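Long-range contacts in Carboxylesterase/phospholipase family protein (Francisella tularensis subsp. tularensis, PDB 4F21), which probably hydrolyses carboxylic esters as a serine hydrolase of the alpha/beta hydrolase superfamily, with catalysis facilitated by a large-scale structural rearrangement: residues K34-C39 against E66-F71; N58-S63 against K234-F239; I76-I81 against N111-K116; A146-I151 against T165-W170. All coordinates share one frame; numbering follows the deposited sequence.

Interaction 1 of 4, residues K34-C39 against E66-F71; sequences KQARFC and EIRFIF
Phe38 and Cys39 run parallel to Ile67 and Arg68 where two neighbouring strands enter the central sheet of the alpha/beta hydrolase fold. The ladder is read from Phe38 N to Glu66 O (2.8 Å) and Arg68 N to Phe38 O (2.9 Å). Arg37 N donates to Glu66 O as well, so two successive amides grip one carbonyl oxygen.

The Arg37 side chain then turns to the same glutamate. Arg37 CB lies 3.8 Å from Glu66 OE1. With CG anti to the backbone N (chi1 -167°) and a bend at chi3, Arg37 CD comes to 3.6 Å from Glu66 OE1. Arg37 NE donates to Glu66 OE1 at 2.9 Å and Arg37 NH2 to Glu66 OE2 at 3.2 Å, a side-on salt bridge with one nitrogen per oxygen. Both oxygens lie close to the guanidinium plane, yet the nitrogens approach from above the carboxylate, whose plane is turned 44° from it. Phe38 CZ lies over one guanidinium face, toward its rim.

On the face of the sheet that carries Cys39 and Arg68, Cys39 SG touches Ile70 CG1 (3.6 Å). The Arg68 guanidinium forms a salt bridge with Glu31, and Ala36 CB sits over one of its faces, 3.3 Å from Arg68 NH2.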
loop_
_atom_site.group_PDB
_atom_site.type_symbol
_atom_site.label_atom_id
_atom_site.label_comp_id
_atom_site.label_asym_id
_atom_site.label_seq_id
_atom_site.Cartn_x
_atom_site.Cartn_y
_atom_site.Cartn_z
ATOM N N LYS A 34 -13.930 13.655 -15.968
ATOM C CA LYS A 34 -14.194 12.960 -17.222
ATOM C C LYS A 34 -14.458 11.487 -16.928
ATOM O O LYS A 34 -14.555 11.089 -15.767
ATOM C CB LYS A 34 -13.018 13.110 -18.193
ATOM C CG LYS A 34 -12.696 14.550 -18.575
ATOM C CD LYS A 34 -11.545 14.619 -19.567
ATOM C CE LYS A 34 -11.221 16.057 -19.938
ATOM N NZ LYS A 34 -10.102 16.133 -20.918
ATOM N N GLN A 35 -14.573 10.681 -17.979
ATOM C CA GLN A 35 -14.852 9.259 -17.825
ATOM C C GLN A 35 -13.763 8.561 -17.019
ATOM O O GLN A 35 -12.580 8.837 -17.195
ATOM C CB GLN A 35 -14.992 8.594 -19.194
ATOM C CG GLN A 35 -15.440 7.147 -19.131
ATOM C CD GLN A 35 -15.327 6.448 -20.468
ATOM O OE1 GLN A 35 -14.341 6.614 -21.186
ATOM N NE2 GLN A 35 -16.342 5.663 -20.812
ATOM N N ALA A 36 -14.169 7.659 -16.130
ATOM C CA ALA A 36 -13.215 6.901 -15.330
ATOM C C ALA A 36 -12.466 5.911 -16.204
ATOM O O ALA A 36 -13.063 5.015 -16.796
ATOM C CB ALA A 36 -13.918 6.177 -14.195
ATOM N N ARG A 37 -11.154 6.087 -16.287
ATOM C CA ARG A 37 -10.309 5.192 -17.059
ATOM C C ARG A 37 -9.288 4.559 -16.122
ATOM O O ARG A 37 -8.782 3.467 -16.381
ATOM C CB ARG A 37 -9.618 5.958 -18.194
ATOM C CG ARG A 37 -8.955 5.079 -19.251
ATOM C CD ARG A 37 -8.784 5.819 -20.577
ATOM N NE ARG A 37 -7.942 7.009 -20.463
ATOM C CZ ARG A 37 -6.636 7.031 -20.715
ATOM N NH1 ARG A 37 -6.011 5.924 -21.089
ATOM N NH2 ARG A 37 -5.949 8.159 -20.587
ATOM N N PHE A 38 -9.009 5.249 -15.020
ATOM C CA PHE A 38 -8.020 4.797 -14.047
ATOM C C PHE A 38 -8.620 4.742 -12.647
ATOM O O PHE A 38 -9.710 5.259 -12.416
ATOM C CB PHE A 38 -6.802 5.720 -14.064
ATOM C CG PHE A 38 -6.197 5.898 -15.431
ATOM C CD1 PHE A 38 -5.555 4.847 -16.061
ATOM C CD2 PHE A 38 -6.262 7.119 -16.080
ATOM C CE1 PHE A 38 -4.997 5.008 -17.310
ATOM C CE2 PHE A 38 -5.703 7.284 -17.333
ATOM C CZ PHE A 38 -5.071 6.227 -17.947
ATOM N N CYS A 39 -7.912 4.109 -11.715
ATOM C CA CYS A 39 -8.414 3.969 -10.349
ATOM C C CYS A 39 -7.303 3.786 -9.316
ATOM O O CYS A 39 -6.336 3.063 -9.544
ATOM C CB CYS A 39 -9.416 2.813 -10.258
ATOM S SG CYS A 39 -10.193 2.606 -8.636
ATOM N N GLU A 66 -9.534 11.587 -15.330
ATOM C CA GLU A 66 -9.889 10.197 -15.603
ATOM C C GLU A 66 -9.467 9.226 -14.502
ATOM O O GLU A 66 -9.119 8.080 -14.787
ATOM C CB GLU A 66 -9.275 9.751 -16.930
ATOM C CG GLU A 66 -9.554 10.681 -18.093
ATOM C CD GLU A 66 -9.017 10.146 -19.404
ATOM O OE1 GLU A 66 -9.679 9.275 -20.006
ATOM O OE2 GLU A 66 -7.931 10.595 -19.830
ATOM N N ILE A 67 -9.504 9.674 -13.252
ATOM C CA ILE A 67 -9.071 8.827 -12.140
ATOM C C ILE A 67 -10.118 8.704 -11.029
ATOM O O ILE A 67 -10.445 9.684 -10.359
ATOM C CB ILE A 67 -7.737 9.321 -11.537
ATOM C CG1 ILE A 67 -6.639 9.320 -12.600
ATOM C CG2 ILE A 67 -7.322 8.448 -10.369
ATOM C CD1 ILE A 67 -5.301 9.793 -12.097
ATOM N N ARG A 68 -10.637 7.491 -10.846
ATOM C CA ARG A 68 -11.551 7.190 -9.750
ATOM C C ARG A 68 -10.762 6.892 -8.486
ATOM O O ARG A 68 -9.774 6.167 -8.525
ATOM C CB ARG A 68 -12.418 5.979 -10.090
ATOM C CG ARG A 68 -13.316 5.526 -8.942
ATOM C CD ARG A 68 -14.019 4.213 -9.251
ATOM N NE ARG A 68 -15.040 4.355 -10.284
ATOM C CZ ARG A 68 -14.892 3.963 -11.544
ATOM N NH1 ARG A 68 -13.758 3.403 -11.930
ATOM N NH2 ARG A 68 -15.878 4.130 -12.416
ATOM N N PHE A 69 -11.198 7.443 -7.359
ATOM C CA PHE A 69 -10.517 7.179 -6.094
ATOM C C PHE A 69 -11.362 6.342 -5.135
ATOM O O PHE A 69 -12.526 6.664 -4.870
ATOM C CB PHE A 69 -10.074 8.483 -5.427
ATOM C CG PHE A 69 -8.774 9.028 -5.958
ATOM C CD1 PHE A 69 -8.762 9.977 -6.965
ATOM C CD2 PHE A 69 -7.563 8.592 -5.444
ATOM C CE1 PHE A 69 -7.567 10.480 -7.448
ATOM C CE2 PHE A 69 -6.368 9.092 -5.925
ATOM C CZ PHE A 69 -6.370 10.036 -6.927
ATOM N N ILE A 70 -10.759 5.271 -4.621
ATOM C CA ILE A 70 -11.424 4.375 -3.678
ATOM C C ILE A 70 -10.779 4.436 -2.294
ATOM O O ILE A 70 -9.622 4.059 -2.132
ATOM C CB ILE A 70 -11.376 2.919 -4.172
ATOM C CG1 ILE A 70 -12.040 2.804 -5.540
ATOM C CG2 ILE A 70 -12.054 1.988 -3.175
ATOM C CD1 ILE A 70 -13.484 3.239 -5.542
ATOM N N PHE A 71 -11.535 4.912 -1.305
ATOM C CA PHE A 71 -11.066 4.993 0.078
ATOM C C PHE A 71 -11.874 4.085 1.002
ATOM O O PHE A 71 -12.813 4.547 1.651
ATOM C CB PHE A 71 -11.179 6.427 0.601
ATOM C CG PHE A 71 -10.125 7.357 0.079
ATOM C CD1 PHE A 71 -8.895 7.449 0.705
ATOM C CD2 PHE A 71 -10.373 8.154 -1.025
ATOM C CE1 PHE A 71 -7.924 8.307 0.232
ATOM C CE2 PHE A 71 -9.406 9.015 -1.504
ATOM C CZ PHE A 71 -8.179 9.091 -0.875
#

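Interaction 2 of 4, residues N58-S63 against K234-F239; sequences NYFDVS and KDISNF
Phe60 and Ser237 mark the closest backbone approach (CA atoms 5.1 Å apart) between the loop that follows strand 38-44 and helix 230-243, near the C-terminal end of the alpha/beta hydrolase fold. The Phe60 and Ile236 side chains meet at a slant. Phe60 CG stands anti to the carbonyl carbon (chi1 -60°), and from there the ring reaches across the helix, its root by Ser237 and its tip by Ile236. Near the root, Phe60 CD1 meets Ser237 CB at 3.8 Å; farther out, Phe60 CZ meets Ile236 CG2, also at 3.8 Å. Ile233, a turn earlier on the same helix, touches the ring too. Ile236 is thus held between the loop and the sheet, since its side chain also packs on Met161 and Leu163 of strand 159-163.

Val62 points toward the helix from beyond Ser237 and also touches Ala241 and Ile246, near the chain end. Between Phe60 and Val62, the Ser237 hydroxyl is turned out to the loop backbone. The one hydrogen bond found between the segments is weak: Asp61 N donates to Ser237 OG over 3.4 Å, with an N-H...O angle of 161°.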
loop_
_atom_site.group_PDB
_atom_site.type_symbol
_atom_site.label_atom_id
_atom_site.label_comp_id
_atom_site.label_asym_id
_atom_site.label_seq_id
_atom_site.Cartn_x
_atom_site.Cartn_y
_atom_site.Cartn_z
ATOM N N ASN A 58 -6.532 16.768 -3.443
ATOM C CA ASN A 58 -6.299 18.176 -3.748
ATOM C C ASN A 58 -4.827 18.560 -3.653
ATOM O O ASN A 58 -4.471 19.720 -3.860
ATOM C CB ASN A 58 -7.118 19.075 -2.821
ATOM C CG ASN A 58 -8.167 18.312 -2.043
ATOM O OD1 ASN A 58 -8.905 17.501 -2.602
ATOM N ND2 ASN A 58 -8.232 18.561 -0.740
ATOM N N TYR A 59 -3.975 17.585 -3.340
ATOM C CA TYR A 59 -2.558 17.857 -3.120
ATOM C C TYR A 59 -1.674 17.464 -4.299
ATOM O O TYR A 59 -0.456 17.610 -4.240
ATOM C CB TYR A 59 -2.078 17.171 -1.841
ATOM C CG TYR A 59 -2.647 17.789 -0.584
ATOM C CD1 TYR A 59 -3.909 17.441 -0.127
ATOM C CD2 TYR A 59 -1.928 18.730 0.135
ATOM C CE1 TYR A 59 -4.437 18.008 1.018
ATOM C CE2 TYR A 59 -2.448 19.303 1.283
ATOM C CZ TYR A 59 -3.703 18.938 1.718
ATOM O OH TYR A 59 -4.225 19.503 2.860
ATOM N N PHE A 60 -2.290 16.992 -5.375
ATOM C CA PHE A 60 -1.542 16.463 -6.507
ATOM C C PHE A 60 -1.559 17.392 -7.715
ATOM O O PHE A 60 -2.431 18.257 -7.837
ATOM C CB PHE A 60 -2.092 15.090 -6.890
ATOM C CG PHE A 60 -2.003 14.078 -5.788
ATOM C CD1 PHE A 60 -0.978 14.140 -4.857
ATOM C CD2 PHE A 60 -2.939 13.068 -5.680
ATOM C CE1 PHE A 60 -0.889 13.213 -3.842
ATOM C CE2 PHE A 60 -2.854 12.135 -4.663
ATOM C CZ PHE A 60 -1.827 12.207 -3.745
ATOM N N ASP A 61 -0.592 17.200 -8.609
ATOM C CA ASP A 61 -0.471 18.018 -9.815
ATOM C C ASP A 61 -0.819 17.247 -11.090
ATOM O O ASP A 61 -0.575 17.732 -12.195
ATOM C CB ASP A 61 0.951 18.577 -9.946
ATOM C CG ASP A 61 1.402 19.330 -8.713
ATOM O OD1 ASP A 61 0.574 20.045 -8.114
ATOM O OD2 ASP A 61 2.587 19.205 -8.342
ATOM N N VAL A 62 -1.377 16.049 -10.938
ATOM C CA VAL A 62 -1.712 15.206 -12.085
ATOM C C VAL A 62 -3.184 15.324 -12.426
ATOM O O VAL A 62 -4.015 15.466 -11.532
ATOM C CB VAL A 62 -1.413 13.732 -11.798
ATOM C CG1 VAL A 62 -1.438 12.913 -13.085
ATOM C CG2 VAL A 62 -0.079 13.613 -11.136
ATOM N N SER A 63 -3.499 15.258 -13.718
ATOM C CA SER A 63 -4.881 15.339 -14.179
ATOM C C SER A 63 -5.736 14.239 -13.556
ATOM O O SER A 63 -5.479 13.052 -13.751
ATOM C CB SER A 63 -4.955 15.285 -15.711
ATOM O OG SER A 63 -4.437 14.071 -16.230
ATOM N N LYS A 234 4.352 15.296 -3.696
ATOM C CA LYS A 234 4.813 15.559 -5.055
ATOM C C LYS A 234 5.264 14.270 -5.741
ATOM O O LYS A 234 4.898 14.014 -6.890
ATOM C CB LYS A 234 5.960 16.576 -5.056
ATOM C CG LYS A 234 6.558 16.825 -6.432
ATOM C CD LYS A 234 7.961 17.408 -6.345
ATOM C CE LYS A 234 8.561 17.571 -7.737
ATOM N NZ LYS A 234 9.999 17.962 -7.693
ATOM N N ASP A 235 6.051 13.458 -5.036
ATOM C CA ASP A 235 6.550 12.210 -5.617
ATOM C C ASP A 235 5.444 11.183 -5.900
ATOM O O ASP A 235 5.519 10.426 -6.868
ATOM C CB ASP A 235 7.636 11.588 -4.736
ATOM C CG ASP A 235 9.025 12.087 -5.083
ATOM O OD1 ASP A 235 9.179 12.718 -6.151
ATOM O OD2 ASP A 235 9.961 11.833 -4.293
ATOM N N ILE A 236 4.434 11.155 -5.038
ATOM C CA ILE A 236 3.281 10.277 -5.185
ATOM C C ILE A 236 2.511 10.678 -6.434
ATOM O O ILE A 236 2.190 9.841 -7.293
ATOM C CB ILE A 236 2.350 10.409 -3.964
ATOM C CG1 ILE A 236 2.990 9.776 -2.726
ATOM C CG2 ILE A 236 0.997 9.778 -4.239
ATOM C CD1 ILE A 236 2.215 10.032 -1.466
ATOM N N SER A 237 2.217 11.974 -6.511
ATOM C CA SER A 237 1.621 12.579 -7.693
ATOM C C SER A 237 2.379 12.139 -8.937
ATOM O O SER A 237 1.800 11.587 -9.872
ATOM C CB SER A 237 1.662 14.103 -7.571
ATOM O OG SER A 237 1.669 14.717 -8.845
ATOM N N ASN A 238 3.688 12.358 -8.925
ATOM C CA ASN A 238 4.531 11.986 -10.049
ATOM C C ASN A 238 4.503 10.485 -10.366
ATOM O O ASN A 238 4.677 10.089 -11.518
ATOM C CB ASN A 238 5.962 12.495 -9.844
ATOM C CG ASN A 238 6.072 14.001 -10.013
ATOM O OD1 ASN A 238 6.516 14.713 -9.113
ATOM N ND2 ASN A 238 5.659 14.494 -11.174
ATOM N N PHE A 239 4.261 9.655 -9.353
ATOM C CA PHE A 239 4.130 8.215 -9.580
ATOM C C PHE A 239 2.847 7.911 -10.335
ATOM O O PHE A 239 2.873 7.230 -11.360
ATOM C CB PHE A 239 4.152 7.427 -8.268
ATOM C CG PHE A 239 4.003 5.933 -8.453
ATOM C CD1 PHE A 239 5.115 5.130 -8.660
ATOM C CD2 PHE A 239 2.753 5.334 -8.423
ATOM C CE1 PHE A 239 4.984 3.760 -8.828
ATOM C CE2 PHE A 239 2.615 3.966 -8.593
ATOM C CZ PHE A 239 3.731 3.180 -8.794
#

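Interaction 3 of 4, residues I76-I81 against N111-K116; sequences IIPVTI and NSSIAK
Ser113 and Lys116, almost one turn apart on helix 111-126, face Ile76 and Pro78 in the loop that leaves strand 67-72 of the alpha/beta hydrolase sheet. The CA atoms of Ile76 and Ser113 are 5.6 Å apart, which brings the loop backbone directly against the first turn of the helix.

Ser113 comes first along the helix. Its OG extends anti to its own N (chi1 -176°) and donates to Ile76 O. The modelled 2.3 Å from Ser113 OG to Ile76 O is too short to be trusted, so the length is doubtful. Ser113 CB lies 3.8 Å from Pro78 CD, placing the proline ring beside the hydroxymethyl group. Ser113 also touches Ile145 of helix 144-150, as does Ile77, whose side chain reaches Gln141, next to the probable nucleophile Ser140.

Lys116 follows with its CB directed at the loop and its chain extended beyond CG. It runs alongside Ile76, the two side chains lying side by side and antiparallel. Lys116 CB is 3.6 Å from Ile76 CG1 and 3.9 Å from Ile76 CD1, while Lys116 CD is 3.5 Å from Ile76 CG1. Thus the methylenes pack on the isoleucine before the ammonium group reaches the carbonyls; Lys116 NZ lies 3.9 Å from Ile76 O and makes a weak hydrogen bond to Asp75 O.

Chemically, the polar atoms of Ser113 and Lys116 turn to the consecutive carbonyls of Ile76 and Asp75, the first over a doubtful length and the second weakly, while the lysine methylenes cover Ile76.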
loop_
_atom_site.group_PDB
_atom_site.type_symbol
_atom_site.label_atom_id
_atom_site.label_comp_id
_atom_site.label_asym_id
_atom_site.label_seq_id
_atom_site.Cartn_x
_atom_site.Cartn_y
_atom_site.Cartn_z
ATOM N N ILE A 76 -11.599 -2.611 6.799
ATOM C CA ILE A 76 -10.905 -3.460 5.835
ATOM C C ILE A 76 -9.518 -3.819 6.369
ATOM O O ILE A 76 -8.917 -4.810 5.955
ATOM C CB ILE A 76 -10.806 -2.775 4.444
ATOM C CG1 ILE A 76 -11.177 -3.755 3.332
ATOM C CG2 ILE A 76 -9.424 -2.168 4.212
ATOM C CD1 ILE A 76 -11.314 -3.115 1.968
ATOM N N ILE A 77 -9.029 -3.008 7.304
ATOM C CA ILE A 77 -7.757 -3.247 7.969
ATOM C C ILE A 77 -8.009 -3.708 9.398
ATOM O O ILE A 77 -8.316 -2.893 10.267
ATOM C CB ILE A 77 -6.907 -1.966 8.033
ATOM C CG1 ILE A 77 -6.703 -1.374 6.635
ATOM C CG2 ILE A 77 -5.570 -2.247 8.701
ATOM C CD1 ILE A 77 -5.711 -2.126 5.784
ATOM N N PRO A 78 -7.880 -5.020 9.648
ATOM C CA PRO A 78 -8.106 -5.570 10.990
ATOM C C PRO A 78 -7.155 -4.967 12.019
ATOM O O PRO A 78 -6.073 -4.519 11.665
ATOM C CB PRO A 78 -7.826 -7.066 10.807
ATOM C CG PRO A 78 -6.986 -7.157 9.569
ATOM C CD PRO A 78 -7.469 -6.056 8.686
ATOM N N VAL A 79 -7.565 -4.947 13.281
ATOM C CA VAL A 79 -6.752 -4.359 14.338
ATOM C C VAL A 79 -5.635 -5.310 14.765
ATOM O O VAL A 79 -4.536 -4.884 15.130
ATOM C CB VAL A 79 -7.630 -3.983 15.554
ATOM C CG1 VAL A 79 -8.537 -5.145 15.931
ATOM C CG2 VAL A 79 -6.774 -3.538 16.737
ATOM N N THR A 80 -5.915 -6.605 14.668
ATOM C CA THR A 80 -5.046 -7.656 15.195
ATOM C C THR A 80 -3.654 -7.777 14.559
ATOM O O THR A 80 -2.914 -8.713 14.865
ATOM C CB THR A 80 -5.741 -9.027 15.085
ATOM O OG1 THR A 80 -6.246 -9.199 13.754
ATOM C CG2 THR A 80 -6.897 -9.114 16.067
ATOM N N ILE A 81 -3.290 -6.842 13.689
ATOM C CA ILE A 81 -2.011 -6.937 12.989
ATOM C C ILE A 81 -0.864 -6.219 13.706
ATOM O O ILE A 81 0.100 -6.856 14.136
ATOM C CB ILE A 81 -2.125 -6.472 11.518
ATOM C CG1 ILE A 81 -2.968 -5.202 11.412
ATOM C CG2 ILE A 81 -2.750 -7.566 10.665
ATOM C CD1 ILE A 81 -3.313 -4.823 9.989
ATOM N N ASN A 111 -4.883 -12.117 5.286
ATOM C CA ASN A 111 -5.535 -12.840 4.191
ATOM C C ASN A 111 -6.939 -12.336 3.862
ATOM O O ASN A 111 -7.200 -11.888 2.741
ATOM C CB ASN A 111 -5.580 -14.343 4.489
ATOM C CG ASN A 111 -4.221 -15.011 4.365
ATOM O OD1 ASN A 111 -3.781 -15.717 5.271
ATOM N ND2 ASN A 111 -3.555 -14.798 3.236
ATOM N N SER A 112 -7.828 -12.399 4.851
ATOM C CA SER A 112 -9.203 -11.940 4.692
ATOM C C SER A 112 -9.222 -10.539 4.106
ATOM O O SER A 112 -9.863 -10.298 3.078
ATOM C CB SER A 112 -9.936 -11.959 6.036
ATOM O OG SER A 112 -9.273 -11.150 6.993
ATOM N N SER A 113 -8.481 -9.635 4.745
ATOM C CA SER A 113 -8.393 -8.251 4.301
ATOM C C SER A 113 -7.962 -8.188 2.843
ATOM O O SER A 113 -8.561 -7.463 2.041
ATOM C CB SER A 113 -7.414 -7.468 5.171
ATOM O OG SER A 113 -7.397 -6.104 4.798
ATOM N N ILE A 114 -6.943 -8.976 2.503
ATOM C CA ILE A 114 -6.457 -9.041 1.131
ATOM C C ILE A 114 -7.618 -9.369 0.211
ATOM O O ILE A 114 -7.859 -8.661 -0.772
ATOM C CB ILE A 114 -5.353 -10.103 0.961
ATOM C CG1 ILE A 114 -4.087 -9.685 1.713
ATOM C CG2 ILE A 114 -5.053 -10.335 -0.513
ATOM C CD1 ILE A 114 -2.953 -10.680 1.601
ATOM N N ALA A 115 -8.362 -10.413 0.569
ATOM C CA ALA A 115 -9.490 -10.860 -0.237
ATOM C C ALA A 115 -10.476 -9.720 -0.432
ATOM O O ALA A 115 -11.019 -9.544 -1.528
ATOM C CB ALA A 115 -10.173 -12.053 0.407
ATOM N N LYS A 116 -10.678 -8.931 0.625
ATOM C CA LYS A 116 -11.590 -7.800 0.546
ATOM C C LYS A 116 -11.135 -6.923 -0.604
ATOM O O LYS A 116 -11.903 -6.663 -1.537
ATOM C CB LYS A 116 -11.611 -7.013 1.858
ATOM C CG LYS A 116 -12.011 -7.845 3.068
ATOM C CD LYS A 116 -11.849 -7.068 4.366
ATOM C CE LYS A 116 -12.110 -7.953 5.576
ATOM N NZ LYS A 116 -11.777 -7.264 6.855
#

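Interaction 4 of 4, residues A146-I151 against T165-W170; sequences ATYTAI and TYLPAW
Leu167 lies over one face of the Tyr148 ring, at the apolar centre of the contact between helix 144-150 and the loop that follows strand 159-163 in this alpha/beta hydrolase fold. Leu167 CD1 is 4.2 Å from the centroid of the Tyr148 ring and 20° off its normal, which meets the geometry of a CH-pi contact; it is displaced toward the hydroxyl-bearing end of the ring, as its 4.0 Å approach to Tyr148 CZ indicates. Phe173, on helix 170-173, also stacks with the tyrosine ring.

Farther out, Thr147 CG2 reaches Leu167 CD1 only at 4.5 Å. Pro168 CD stands beyond Tyr148 CE2 on the Leu167 side, 4.3 Å from that carbon, whereas Trp170 CE3 lies near the ring plane, 4.0 Å from Tyr148 CE1. The indole is brought there with CG anti to the Trp170 N (chi1 175°); it meets the tyrosine through its benzo edge, with the hydroxyl close to the indole plane.

At the polar edge Tyr148 OH donates to Pro168 O, which lies in the plane of the ring. The modelled 2.3 Å from Tyr148 OH to Pro168 O is implausibly short, so the length is doubtful. Tyr148 OH is also 3.2 Å from Trp170 N, but the angle is too poor for a hydrogen bond. Ala169, between these two residues, is the N-cap of helix 170-173.

The chemistry implies a divided role for the tyrosine: the ring packs among apolar groups while its hydroxyl probably meets the Pro168 carbonyl just ahead of helix 170-173.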
loop_
_atom_site.group_PDB
_atom_site.type_symbol
_atom_site.label_atom_id
_atom_site.label_comp_id
_atom_site.label_asym_id
_atom_site.label_seq_id
_atom_site.Cartn_x
_atom_site.Cartn_y
_atom_site.Cartn_z
ATOM N N ALA A 146 -1.577 -3.839 0.541
ATOM C CA ALA A 146 -1.479 -3.381 -0.842
ATOM C C ALA A 146 -0.416 -4.160 -1.603
ATOM O O ALA A 146 -0.637 -4.603 -2.734
ATOM C CB ALA A 146 -1.181 -1.895 -0.887
ATOM N N THR A 147 0.742 -4.318 -0.972
ATOM C CA THR A 147 1.857 -5.033 -1.575
ATOM C C THR A 147 1.527 -6.514 -1.703
ATOM O O THR A 147 1.401 -7.029 -2.818
ATOM C CB THR A 147 3.156 -4.834 -0.763
ATOM O OG1 THR A 147 3.544 -3.455 -0.817
ATOM C CG2 THR A 147 4.278 -5.678 -1.325
ATOM N N TYR A 148 1.360 -7.175 -0.556
ATOM C CA TYR A 148 1.026 -8.602 -0.485
ATOM C C TYR A 148 -0.098 -9.003 -1.425
ATOM O O TYR A 148 -0.044 -10.063 -2.046
ATOM C CB TYR A 148 0.637 -8.998 0.942
ATOM C CG TYR A 148 1.800 -9.400 1.822
ATOM C CD1 TYR A 148 2.905 -10.055 1.297
ATOM C CD2 TYR A 148 1.787 -9.127 3.183
ATOM C CE1 TYR A 148 3.965 -10.422 2.102
ATOM C CE2 TYR A 148 2.837 -9.489 3.992
ATOM C CZ TYR A 148 3.924 -10.136 3.449
ATOM O OH TYR A 148 4.972 -10.494 4.263
ATOM N N THR A 149 -1.121 -8.160 -1.514
ATOM C CA THR A 149 -2.227 -8.398 -2.430
ATOM C C THR A 149 -1.733 -8.453 -3.871
ATOM O O THR A 149 -1.912 -9.459 -4.563
ATOM C CB THR A 149 -3.302 -7.302 -2.311
ATOM O OG1 THR A 149 -3.881 -7.339 -1.000
ATOM C CG2 THR A 149 -4.391 -7.506 -3.355
ATOM N N ALA A 150 -1.085 -7.376 -4.306
ATOM C CA ALA A 150 -0.677 -7.240 -5.700
ATOM C C ALA A 150 0.291 -8.334 -6.137
ATOM O O ALA A 150 0.239 -8.799 -7.276
ATOM C CB ALA A 150 -0.083 -5.864 -5.946
ATOM N N ILE A 151 1.163 -8.753 -5.227
ATOM C CA ILE A 151 2.146 -9.783 -5.547
ATOM C C ILE A 151 1.571 -11.194 -5.429
ATOM O O ILE A 151 2.251 -12.168 -5.742
ATOM C CB ILE A 151 3.419 -9.659 -4.685
ATOM C CG1 ILE A 151 3.127 -10.036 -3.235
ATOM C CG2 ILE A 151 3.991 -8.252 -4.775
ATOM C CD1 ILE A 151 4.356 -10.017 -2.357
ATOM N N THR A 165 5.585 1.484 5.677
ATOM C CA THR A 165 5.068 0.154 5.980
ATOM C C THR A 165 6.120 -0.954 5.923
ATOM O O THR A 165 6.892 -1.054 4.968
ATOM C CB THR A 165 3.917 -0.219 5.033
ATOM O OG1 THR A 165 2.868 0.750 5.145
ATOM C CG2 THR A 165 3.372 -1.576 5.395
ATOM N N TYR A 166 6.131 -1.790 6.956
ATOM C CA TYR A 166 7.025 -2.937 7.023
ATOM C C TYR A 166 6.403 -4.154 6.337
ATOM O O TYR A 166 5.276 -4.091 5.852
ATOM C CB TYR A 166 7.390 -3.255 8.479
ATOM C CG TYR A 166 6.259 -3.807 9.329
ATOM C CD1 TYR A 166 4.985 -3.254 9.289
ATOM C CD2 TYR A 166 6.473 -4.884 10.177
ATOM C CE1 TYR A 166 3.961 -3.764 10.065
ATOM C CE2 TYR A 166 5.458 -5.398 10.955
ATOM C CZ TYR A 166 4.204 -4.836 10.898
ATOM O OH TYR A 166 3.192 -5.354 11.675
ATOM N N LEU A 167 7.140 -5.260 6.300
ATOM C CA LEU A 167 6.676 -6.461 5.615
ATOM C C LEU A 167 6.585 -7.645 6.576
ATOM O O LEU A 167 7.529 -8.425 6.689
ATOM C CB LEU A 167 7.613 -6.790 4.452
ATOM C CG LEU A 167 7.007 -7.441 3.209
ATOM C CD1 LEU A 167 5.763 -6.692 2.766
ATOM C CD2 LEU A 167 8.027 -7.477 2.085
ATOM N N PRO A 168 5.444 -7.781 7.273
ATOM C CA PRO A 168 5.244 -8.824 8.286
ATOM C C PRO A 168 4.859 -10.160 7.668
ATOM O O PRO A 168 4.418 -10.196 6.521
ATOM C CB PRO A 168 4.065 -8.285 9.094
ATOM C CG PRO A 168 3.261 -7.558 8.091
ATOM C CD PRO A 168 4.254 -6.924 7.139
ATOM N N ALA A 169 5.025 -11.236 8.435
ATOM C CA ALA A 169 4.656 -12.583 8.000
ATOM C C ALA A 169 5.221 -12.926 6.625
ATOM O O ALA A 169 4.568 -13.598 5.828
ATOM C CB ALA A 169 3.142 -12.755 8.015
ATOM N N TRP A 170 6.436 -12.457 6.358
ATOM C CA TRP A 170 7.091 -12.689 5.076
ATOM C C TRP A 170 7.259 -14.180 4.796
ATOM O O TRP A 170 7.286 -14.599 3.642
ATOM C CB TRP A 170 8.438 -11.960 5.022
ATOM C CG TRP A 170 9.243 -12.235 3.781
ATOM C CD1 TRP A 170 10.387 -12.976 3.695
ATOM C CD2 TRP A 170 8.964 -11.774 2.453
ATOM N NE1 TRP A 170 10.836 -13.002 2.398
ATOM C CE2 TRP A 170 9.981 -12.273 1.616
ATOM C CE3 TRP A 170 7.954 -10.988 1.892
ATOM C CZ2 TRP A 170 10.018 -12.012 0.249
ATOM C CZ3 TRP A 170 7.994 -10.728 0.536
ATOM C CH2 TRP A 170 9.018 -11.238 -0.270
#

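How the interactions relate
From the N terminus, interaction 1 comes first, closing a loop of 26 residues by pairing strand 38-44 with strand 67-72. That loop contains 58-63, whose partner 234-239 lies 171 residues on, so interaction 2 crosses interaction 1 and ties the loop to the C-terminal helix. Interactions 3 and 4 fall in series within the long span of interaction 2: the former joins the loop after strand 67-72 to helix 111-126, the latter helix 144-150 to the loop before helix 170-173. Their centres are 12 Å apart and they touch, Ile114 CG2 lying 3.3 Å from Thr149 OG1. Interactions 2 and 3 lie on opposite sides of the chain's centre.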